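Alpha-1,4-endofucoidanase (Mariniflexile fucanivorans, PDB 6DLH) hydrolyses alpha-1,4 linkages within fucoidan as a retaining endo-acting family 107 glycoside hydrolase, here as its catalytic domain with the calcium-binding Ig-like domains that follow. Local coordinates at residues G44-L49 against N403-T408; F342-S347 against G376-G381; T523-G528 against Y559-D564. All blocks are in the same frame, centred on the assembly; numbering follows the deposited sequence.

Contact 1. Residues G44-L49 against N403-T408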
loop_
_atom_site.group_PDB
_atom_site.type_symbol
_atom_site.label_atom_id
_atom_site.label_comp_id
_atom_site.label_asym_id
_atom_site.label_seq_id
_atom_site.Cartn_x
_atom_site.Cartn_y
_atom_site.Cartn_z
ATOM N N GLY A 44 -11.733 20.928 -9.203
ATOM C CA GLY A 44 -12.971 20.456 -8.600
ATOM C C GLY A 44 -12.847 19.056 -7.995
ATOM O O GLY A 44 -13.834 18.506 -7.511
ATOM N N ALA A 45 -11.629 18.504 -7.992
ATOM C CA ALA A 45 -11.394 17.099 -7.673
ATOM C C ALA A 45 -11.156 16.902 -6.177
ATOM O O ALA A 45 -10.437 17.674 -5.547
ATOM C CB ALA A 45 -10.225 16.566 -8.475
ATOM N N LEU A 46 -11.740 15.819 -5.644
ATOM C CA LEU A 46 -11.656 15.462 -4.238
ATOM C C LEU A 46 -10.884 14.151 -4.101
ATOM O O LEU A 46 -11.288 13.131 -4.661
ATOM C CB LEU A 46 -13.081 15.318 -3.693
ATOM C CG LEU A 46 -13.202 14.774 -2.268
ATOM C CD1 LEU A 46 -12.531 15.718 -1.273
ATOM C CD2 LEU A 46 -14.664 14.586 -1.896
ATOM N N GLY A 47 -9.786 14.185 -3.334
ATOM C CA GLY A 47 -8.935 13.011 -3.181
ATOM C C GLY A 47 -8.812 12.546 -1.732
ATOM O O GLY A 47 -9.125 13.284 -0.804
ATOM N N MET A 48 -8.357 11.300 -1.558
ATOM C CA MET A 48 -8.148 10.702 -0.249
ATOM C C MET A 48 -6.745 10.100 -0.224
ATOM O O MET A 48 -6.058 10.089 -1.248
ATOM C CB MET A 48 -9.185 9.605 0.027
ATOM C CG MET A 48 -10.613 10.038 -0.245
ATOM S SD MET A 48 -11.843 8.764 0.130
ATOM C CE MET A 48 -11.983 8.880 1.914
ATOM N N LEU A 49 -6.323 9.610 0.952
ATOM C CA LEU A 49 -4.982 9.072 1.104
ATOM C C LEU A 49 -5.054 7.708 1.776
ATOM O O LEU A 49 -5.670 7.574 2.833
ATOM C CB LEU A 49 -4.120 10.033 1.936
ATOM C CG LEU A 49 -2.706 9.525 2.232
ATOM C CD1 LEU A 49 -1.899 9.410 0.950
ATOM C CD2 LEU A 49 -1.980 10.419 3.234
ATOM N N ASN A 403 -17.398 9.798 8.520
ATOM C CA ASN A 403 -18.450 10.738 8.884
ATOM C C ASN A 403 -18.287 12.044 8.103
ATOM O O ASN A 403 -19.205 12.475 7.402
ATOM C CB ASN A 403 -18.461 10.968 10.398
ATOM C CG ASN A 403 -19.386 12.083 10.834
ATOM O OD1 ASN A 403 -20.603 11.942 10.771
ATOM N ND2 ASN A 403 -18.819 13.187 11.305
ATOM N N GLN A 404 -17.095 12.651 8.191
ATOM C CA GLN A 404 -16.853 13.955 7.590
ATOM C C GLN A 404 -16.957 13.890 6.065
ATOM O O GLN A 404 -17.549 14.773 5.441
ATOM C CB GLN A 404 -15.519 14.532 8.076
ATOM C CG GLN A 404 -15.449 14.731 9.589
ATOM C CD GLN A 404 -14.346 15.676 10.007
ATOM O OE1 GLN A 404 -13.211 15.597 9.523
ATOM N NE2 GLN A 404 -14.665 16.575 10.927
ATOM N N PHE A 405 -16.384 12.832 5.477
ATOM C CA PHE A 405 -16.414 12.591 4.042
ATOM C C PHE A 405 -17.838 12.363 3.538
ATOM O O PHE A 405 -18.192 12.821 2.455
ATOM C CB PHE A 405 -15.430 11.474 3.661
ATOM C CG PHE A 405 -14.235 11.980 2.896
ATOM C CD1 PHE A 405 -13.149 12.530 3.554
ATOM C CD2 PHE A 405 -14.222 11.964 1.509
ATOM C CE1 PHE A 405 -12.067 13.037 2.843
ATOM C CE2 PHE A 405 -13.142 12.471 0.798
ATOM C CZ PHE A 405 -12.059 13.002 1.468
ATOM N N GLU A 406 -18.665 11.680 4.340
ATOM C CA GLU A 406 -20.055 11.441 3.977
ATOM C C GLU A 406 -20.848 12.749 3.980
ATOM O O GLU A 406 -21.609 13.008 3.051
ATOM C CB GLU A 406 -20.684 10.377 4.880
ATOM C CG GLU A 406 -20.244 8.959 4.556
ATOM C CD GLU A 406 -20.799 8.332 3.287
ATOM O OE1 GLU A 406 -21.509 9.030 2.532
ATOM O OE2 GLU A 406 -20.524 7.137 3.059
ATOM N N LEU A 407 -20.675 13.572 5.028
ATOM C CA LEU A 407 -21.342 14.867 5.074
ATOM C C LEU A 407 -20.922 15.702 3.863
ATOM O O LEU A 407 -21.764 16.286 3.191
ATOM C CB LEU A 407 -21.019 15.577 6.396
ATOM C CG LEU A 407 -21.605 14.918 7.650
ATOM C CD1 LEU A 407 -21.046 15.540 8.921
ATOM C CD2 LEU A 407 -23.130 14.968 7.645
ATOM N N THR A 408 -19.614 15.734 3.582
ATOM C CA THR A 408 -19.077 16.385 2.397
ATOM C C THR A 408 -19.758 15.869 1.128
ATOM O O THR A 408 -20.103 16.659 0.247
ATOM C CB THR A 408 -17.554 16.208 2.319
ATOM O OG1 THR A 408 -16.981 16.776 3.498
ATOM C CG2 THR A 408 -16.943 16.847 1.091
#
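Gln-404 O is gripped twice by Thr-408, the residue whose methyl CG2 faces Leu-46 CD2 across the contact. The hydroxyl OG1 of Thr-408 donates to Gln-404 O at 2.8 Å, and the backbone N of Thr-408 donates to the same oxygen at 2.9 Å. The two donors come from opposite faces of the carbonyl plane. The hydroxyl bond holds the Thr-408 side chain in this rotation, with CG2 on the strand side.

The rest of the contact is apolar and centres on the Phe-405 ring. Met-48 reaches it from the strand. The first torsion of Met-48 sets CG beside the backbone N (chi1 -49°), and the chain bends at chi3 (79°), which brings CE over the ring. CE stands 3.8 Å from the centroid of the Phe-405 ring, almost on the normal. Met-48 SD lies obliquely at 4.5 Å from that centroid, a Met-aromatic contact. Leu-46 CD2 touches Phe-405 CE2 at 3.7 Å. Gly-47 O sits at the ring edge, 3.7 Å from Phe-405 CZ.

Leu-46 also lies against the first calcium site, where its N bonds to Asp-79 OD2. The helical segment 403-408 runs nearly antiparallel to strand 46-49, at 169°. A helix lying against the outer side chains of a parallel strand is typical of the beta/alpha barrel, the catalytic fold also found in GH29 alpha-L-fucosidases.

Contact 2. Residues F342-S347 against G376-G381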
loop_
_atom_site.group_PDB
_atom_site.type_symbol
_atom_site.label_atom_id
_atom_site.label_comp_id
_atom_site.label_asym_id
_atom_site.label_seq_id
_atom_site.Cartn_x
_atom_site.Cartn_y
_atom_site.Cartn_z
ATOM N N PHE A 342 -4.220 21.276 -2.963
ATOM C CA PHE A 342 -3.928 21.359 -1.541
ATOM C C PHE A 342 -3.775 19.938 -0.998
ATOM O O PHE A 342 -4.536 19.057 -1.400
ATOM C CB PHE A 342 -5.038 22.174 -0.862
ATOM C CG PHE A 342 -4.855 22.525 0.598
ATOM C CD1 PHE A 342 -3.595 22.686 1.155
ATOM C CD2 PHE A 342 -5.958 22.746 1.409
ATOM C CE1 PHE A 342 -3.443 23.025 2.494
ATOM C CE2 PHE A 342 -5.810 23.097 2.743
ATOM C CZ PHE A 342 -4.553 23.245 3.283
ATOM N N PHE A 343 -2.787 19.735 -0.102
ATOM C CA PHE A 343 -2.555 18.456 0.561
ATOM C C PHE A 343 -2.685 18.591 2.080
ATOM O O PHE A 343 -1.715 18.401 2.810
ATOM C CB PHE A 343 -1.192 17.863 0.174
ATOM C CG PHE A 343 -0.985 16.404 0.507
ATOM C CD1 PHE A 343 -2.016 15.620 1.012
ATOM C CD2 PHE A 343 0.244 15.799 0.289
ATOM C CE1 PHE A 343 -1.823 14.275 1.296
ATOM C CE2 PHE A 343 0.434 14.449 0.554
ATOM C CZ PHE A 343 -0.594 13.690 1.069
ATOM N N PRO A 344 -3.899 18.853 2.617
ATOM C CA PRO A 344 -4.086 19.013 4.064
ATOM C C PRO A 344 -4.189 17.677 4.800
ATOM O O PRO A 344 -4.301 16.625 4.169
ATOM C CB PRO A 344 -5.433 19.747 4.130
ATOM C CG PRO A 344 -6.204 19.187 2.947
ATOM C CD PRO A 344 -5.160 18.987 1.864
ATOM N N LYS A 345 -4.148 17.735 6.138
ATOM C CA LYS A 345 -4.381 16.577 6.990
ATOM C C LYS A 345 -5.745 16.713 7.657
ATOM O O LYS A 345 -6.093 17.794 8.121
ATOM C CB LYS A 345 -3.423 16.529 8.188
ATOM C CG LYS A 345 -1.993 16.973 7.953
ATOM C CD LYS A 345 -1.216 17.034 9.251
ATOM C CE LYS A 345 -0.077 18.029 9.181
ATOM N NZ LYS A 345 0.902 17.804 10.270
ATOM N N GLN A 346 -6.463 15.592 7.768
ATOM C CA GLN A 346 -7.794 15.580 8.353
ATOM C C GLN A 346 -7.721 15.418 9.873
ATOM O O GLN A 346 -8.549 15.979 10.584
ATOM C CB GLN A 346 -8.637 14.477 7.706
ATOM C CG GLN A 346 -10.079 14.427 8.198
ATOM C CD GLN A 346 -10.902 13.479 7.362
ATOM O OE1 GLN A 346 -10.373 12.673 6.589
ATOM N NE2 GLN A 346 -12.216 13.584 7.499
ATOM N N SER A 347 -6.731 14.651 10.358
ATOM C CA SER A 347 -6.533 14.433 11.785
ATOM C C SER A 347 -5.632 15.527 12.348
ATOM O O SER A 347 -5.015 16.267 11.585
ATOM C CB SER A 347 -5.910 13.095 12.057
ATOM O OG SER A 347 -4.485 13.196 12.056
ATOM N N GLY A 376 -9.943 24.439 -7.118
ATOM C CA GLY A 376 -8.880 23.509 -7.452
ATOM C C GLY A 376 -9.187 22.108 -6.929
ATOM O O GLY A 376 -10.339 21.681 -6.917
ATOM N N GLY A 377 -8.135 21.412 -6.492
ATOM C CA GLY A 377 -8.259 20.039 -6.031
ATOM C C GLY A 377 -7.644 19.865 -4.651
ATOM O O GLY A 377 -6.777 20.647 -4.259
ATOM N N ILE A 378 -8.127 18.851 -3.924
ATOM C CA ILE A 378 -7.650 18.568 -2.580
ATOM C C ILE A 378 -7.447 17.064 -2.420
ATOM O O ILE A 378 -8.385 16.283 -2.600
ATOM C CB ILE A 378 -8.613 19.118 -1.506
ATOM C CG1 ILE A 378 -8.769 20.641 -1.602
ATOM C CG2 ILE A 378 -8.130 18.689 -0.122
ATOM C CD1 ILE A 378 -9.830 21.211 -0.682
ATOM N N THR A 379 -6.206 16.676 -2.090
ATOM C CA THR A 379 -5.943 15.360 -1.540
ATOM C C THR A 379 -6.047 15.457 -0.024
ATOM O O THR A 379 -5.132 15.955 0.619
ATOM C CB THR A 379 -4.528 14.866 -1.870
ATOM O OG1 THR A 379 -4.306 14.985 -3.274
ATOM C CG2 THR A 379 -4.308 13.429 -1.451
ATOM N N TRP A 380 -7.163 14.999 0.549
ATOM C CA TRP A 380 -7.224 14.957 1.998
ATOM C C TRP A 380 -6.305 13.853 2.495
ATOM O O TRP A 380 -6.340 12.735 1.985
ATOM C CB TRP A 380 -8.659 14.764 2.505
ATOM C CG TRP A 380 -9.391 16.065 2.617
ATOM C CD1 TRP A 380 -10.340 16.557 1.765
ATOM C CD2 TRP A 380 -9.182 17.071 3.620
ATOM N NE1 TRP A 380 -10.765 17.786 2.193
ATOM C CE2 TRP A 380 -10.063 18.131 3.324
ATOM C CE3 TRP A 380 -8.357 17.165 4.747
ATOM C CZ2 TRP A 380 -10.145 19.265 4.128
ATOM C CZ3 TRP A 380 -8.434 18.286 5.541
ATOM C CH2 TRP A 380 -9.312 19.323 5.223
ATOM N N GLY A 381 -5.477 14.198 3.484
ATOM C CA GLY A 381 -4.811 13.190 4.285
ATOM C C GLY A 381 -5.834 12.547 5.212
ATOM O O GLY A 381 -6.049 13.040 6.319
HETATM O O HOH W 1 -5.123 12.579 8.891
#
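Gly-381 is bound through both of its backbone polar atoms. Its N donates to Pro-344 O at 2.8 Å, and its O accepts from Gln-346 N at 3.0 Å. The two bonds flank Lys-345 and make a single bridge. A water accepts from Ser-347 N and also lies close to Gly-381 O. A CB on Gly-381 would be jammed against Pro-344 O.

Farther back, Phe-342 makes the regular parallel pair with Ile-378. Phe-342 N donates to Gly-377 O at 2.9 Å, and Thr-379 N donates to Phe-342 O at 3.0 Å. Between the two bridges Pro-344 has no N-H to give. Thr-379 O instead meets carbon: Pro-344 CD and the edge of the Phe-343 ring, whose CD1 lies 3.2 Å from it.

Pro-344 is wedged between two rings. Its CG stands 3.5 Å from the centroid of the Trp-380 six-membered ring, over the face, and its CB lies over a face of the Phe-342 ring. Ile-378 CG2 packs on the same Trp-380 face as Pro-344 and touches Pro-344 CD at 3.6 Å. With chi1 at -85°, the Trp-380 indole turns back so that one face lies against Pro-344, and its NE1 bonds to Thr-368 OG1. On the other side of the strand, Thr-379 CG2 touches Phe-343 CE1 at 3.8 Å, while Thr-379 OG1 bonds to Tyr-80, His-341 and Glu-145. Strands 341-342 and 377-379 are neighbours in the parallel sheet, as expected of the beta/alpha barrel of this catalytic domain.

Contact 3. Residues T523-G528 against Y559-D564. With CA (calcium ion), chain G.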
loop_
_atom_site.group_PDB
_atom_site.type_symbol
_atom_site.label_atom_id
_atom_site.label_comp_id
_atom_site.label_asym_id
_atom_site.label_seq_id
_atom_site.Cartn_x
_atom_site.Cartn_y
_atom_site.Cartn_z
ATOM N N THR A 523 -6.470 -24.195 -18.763
ATOM C CA THR A 523 -7.253 -24.878 -19.779
ATOM C C THR A 523 -8.726 -24.773 -19.400
ATOM O O THR A 523 -9.122 -25.248 -18.342
ATOM C CB THR A 523 -6.787 -26.338 -19.911
ATOM O OG1 THR A 523 -5.443 -26.321 -20.397
ATOM C CG2 THR A 523 -7.657 -27.181 -20.820
ATOM N N ASN A 524 -9.518 -24.140 -20.275
ATOM C CA ASN A 524 -10.959 -24.028 -20.107
ATOM C C ASN A 524 -11.577 -25.424 -20.172
ATOM O O ASN A 524 -11.445 -26.110 -21.183
ATOM C CB ASN A 524 -11.564 -23.075 -21.144
ATOM C CG ASN A 524 -13.019 -22.721 -20.897
ATOM O OD1 ASN A 524 -13.690 -23.329 -20.069
ATOM N ND2 ASN A 524 -13.527 -21.745 -21.630
ATOM N N PRO A 525 -12.257 -25.900 -19.102
ATOM C CA PRO A 525 -12.927 -27.203 -19.145
ATOM C C PRO A 525 -14.226 -27.194 -19.955
ATOM O O PRO A 525 -14.836 -28.239 -20.171
ATOM C CB PRO A 525 -13.175 -27.529 -17.664
ATOM C CG PRO A 525 -13.252 -26.172 -16.981
ATOM C CD PRO A 525 -12.390 -25.230 -17.798
ATOM N N GLY A 526 -14.645 -26.000 -20.392
ATOM C CA GLY A 526 -15.760 -25.847 -21.313
ATOM C C GLY A 526 -17.132 -25.961 -20.645
ATOM O O GLY A 526 -18.146 -25.755 -21.306
ATOM N N ASP A 527 -17.167 -26.278 -19.343
ATOM C CA ASP A 527 -18.438 -26.524 -18.675
ATOM C C ASP A 527 -18.716 -25.481 -17.582
ATOM O O ASP A 527 -19.754 -25.536 -16.926
ATOM C CB ASP A 527 -18.526 -27.967 -18.169
ATOM C CG ASP A 527 -17.573 -28.263 -17.028
ATOM O OD1 ASP A 527 -16.715 -27.405 -16.742
ATOM O OD2 ASP A 527 -17.705 -29.340 -16.423
ATOM N N GLY A 528 -17.776 -24.550 -17.374
ATOM C CA GLY A 528 -17.942 -23.481 -16.400
ATOM C C GLY A 528 -17.261 -23.756 -15.057
ATOM O O GLY A 528 -17.307 -22.913 -14.165
ATOM N N TYR A 559 -8.630 -20.082 -11.431
ATOM C CA TYR A 559 -9.249 -19.216 -12.424
ATOM C C TYR A 559 -10.633 -19.722 -12.831
ATOM O O TYR A 559 -10.944 -20.898 -12.667
ATOM C CB TYR A 559 -8.322 -19.032 -13.630
ATOM C CG TYR A 559 -8.829 -18.055 -14.658
ATOM C CD1 TYR A 559 -8.815 -16.686 -14.416
ATOM C CD2 TYR A 559 -9.337 -18.496 -15.872
ATOM C CE1 TYR A 559 -9.281 -15.784 -15.361
ATOM C CE2 TYR A 559 -9.812 -17.604 -16.822
ATOM C CZ TYR A 559 -9.784 -16.245 -16.567
ATOM O OH TYR A 559 -10.246 -15.364 -17.504
ATOM N N ASP A 560 -11.450 -18.807 -13.375
ATOM C CA ASP A 560 -12.803 -19.101 -13.821
ATOM C C ASP A 560 -13.052 -18.403 -15.154
ATOM O O ASP A 560 -12.899 -17.185 -15.267
ATOM C CB ASP A 560 -13.848 -18.691 -12.778
ATOM C CG ASP A 560 -15.265 -19.085 -13.163
ATOM O OD1 ASP A 560 -15.843 -18.445 -14.087
ATOM O OD2 ASP A 560 -15.781 -20.036 -12.561
ATOM N N PHE A 561 -13.477 -19.182 -16.155
ATOM C CA PHE A 561 -13.467 -18.686 -17.524
ATOM C C PHE A 561 -14.685 -17.817 -17.810
ATOM O O PHE A 561 -14.752 -17.202 -18.872
ATOM C CB PHE A 561 -13.285 -19.822 -18.535
ATOM C CG PHE A 561 -11.846 -20.231 -18.713
ATOM C CD1 PHE A 561 -11.275 -21.190 -17.890
ATOM C CD2 PHE A 561 -11.056 -19.634 -19.687
ATOM C CE1 PHE A 561 -9.943 -21.549 -18.042
ATOM C CE2 PHE A 561 -9.726 -19.997 -19.842
ATOM C CZ PHE A 561 -9.173 -20.953 -19.015
ATOM N N GLU A 562 -15.630 -17.758 -16.862
ATOM C CA GLU A 562 -16.804 -16.909 -17.024
ATOM C C GLU A 562 -16.703 -15.705 -16.088
ATOM O O GLU A 562 -17.622 -14.891 -16.032
ATOM C CB GLU A 562 -18.104 -17.681 -16.782
ATOM C CG GLU A 562 -18.294 -18.869 -17.712
ATOM C CD GLU A 562 -17.432 -20.074 -17.376
ATOM O OE1 GLU A 562 -17.326 -20.416 -16.173
ATOM O OE2 GLU A 562 -16.863 -20.665 -18.322
ATOM N N GLY A 563 -15.582 -15.619 -15.358
ATOM C CA GLY A 563 -15.311 -14.520 -14.447
ATOM C C GLY A 563 -16.271 -14.495 -13.260
ATOM O O GLY A 563 -16.538 -13.430 -12.710
ATOM N N ASP A 564 -16.786 -15.673 -12.882
ATOM C CA ASP A 564 -17.653 -15.822 -11.722
ATOM C C ASP A 564 -16.841 -15.583 -10.451
ATOM O O ASP A 564 -15.662 -15.923 -10.401
ATOM C CB ASP A 564 -18.322 -17.201 -11.680
ATOM C CG ASP A 564 -19.222 -17.502 -12.870
ATOM O OD1 ASP A 564 -19.874 -16.566 -13.372
ATOM O OD2 ASP A 564 -19.260 -18.669 -13.293
HETATM CA CA CA G . -17.820 -20.610 -13.914
HETATM O O HOH W 2 -16.714 -20.634 -20.895
HETATM O O HOH W 3 -15.626 -22.790 -18.568
HETATM O O HOH W 4 -20.150 -21.579 -14.430
#
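This is the fourth calcium site of the protein, at one end of an Ig-like domain, where two loops meet round the ion. From 523-528 comes a backbone oxygen, Gly-528 O, at 2.4 Å from the calcium ion. From 559-564 come three carboxylates. Glu-562 OE1 is 2.3 Å from the calcium ion. Asp-560 OD2 and Asp-564 OD2 each lie 2.5 Å from the ion. Asp-609 and a water complete the shell. The Glu-562 chain bends at chi2 (75°), which folds OE1 back onto the metal.

Beside the ion, Asn-524 stacks on one face of the Phe-561 ring, with CB over the centre and the amide offset toward Phe-561 CG and CB. The amide and ring planes are 4° apart, and Asn-524 CB stands 3.5 Å from the ring centroid. Tyr-559 CE2 lies over the opposite face of the ring. An alanine in place of Phe-561 would probably open a gap between Asn-524 and Tyr-559 and leave the Asn-524 amide without the face it stacks on.

Asn-524 OD1 closes an Asx turn by accepting from Gly-526 N at 2.9 Å.

The second loop is braced by Asp-560, a metal ligand and the start of another Asx turn. Its OD1 accepts from Glu-562 N at 2.9 Å and, from the other face of the carboxylate plane, from Asp-564 N.

Contacts 1 and 2 both reach one parallel sheet of the catalytic domain, with centres 9 Å apart. Strands 46-49 and 377-379 are neighbours in it. Gly-47 N lies 2.6 Å from Ile-378 O and Gly-44 N 2.8 Å from Gly-376 O, both probable hydrogen bonds. Gln-346 NE2 of contact 2 also bonds to Gln-404 OE1 of contact 1. Along the chain, contact 2 is nested inside the loop that contact 1 closes. Contact 3 lies later, in an Ig-like domain. Its centre is 39 Å from that of contact 1 and 44 Å from that of contact 2. Contact 3 binds its calcium directly, whereas contact 1 only borders a different calcium site.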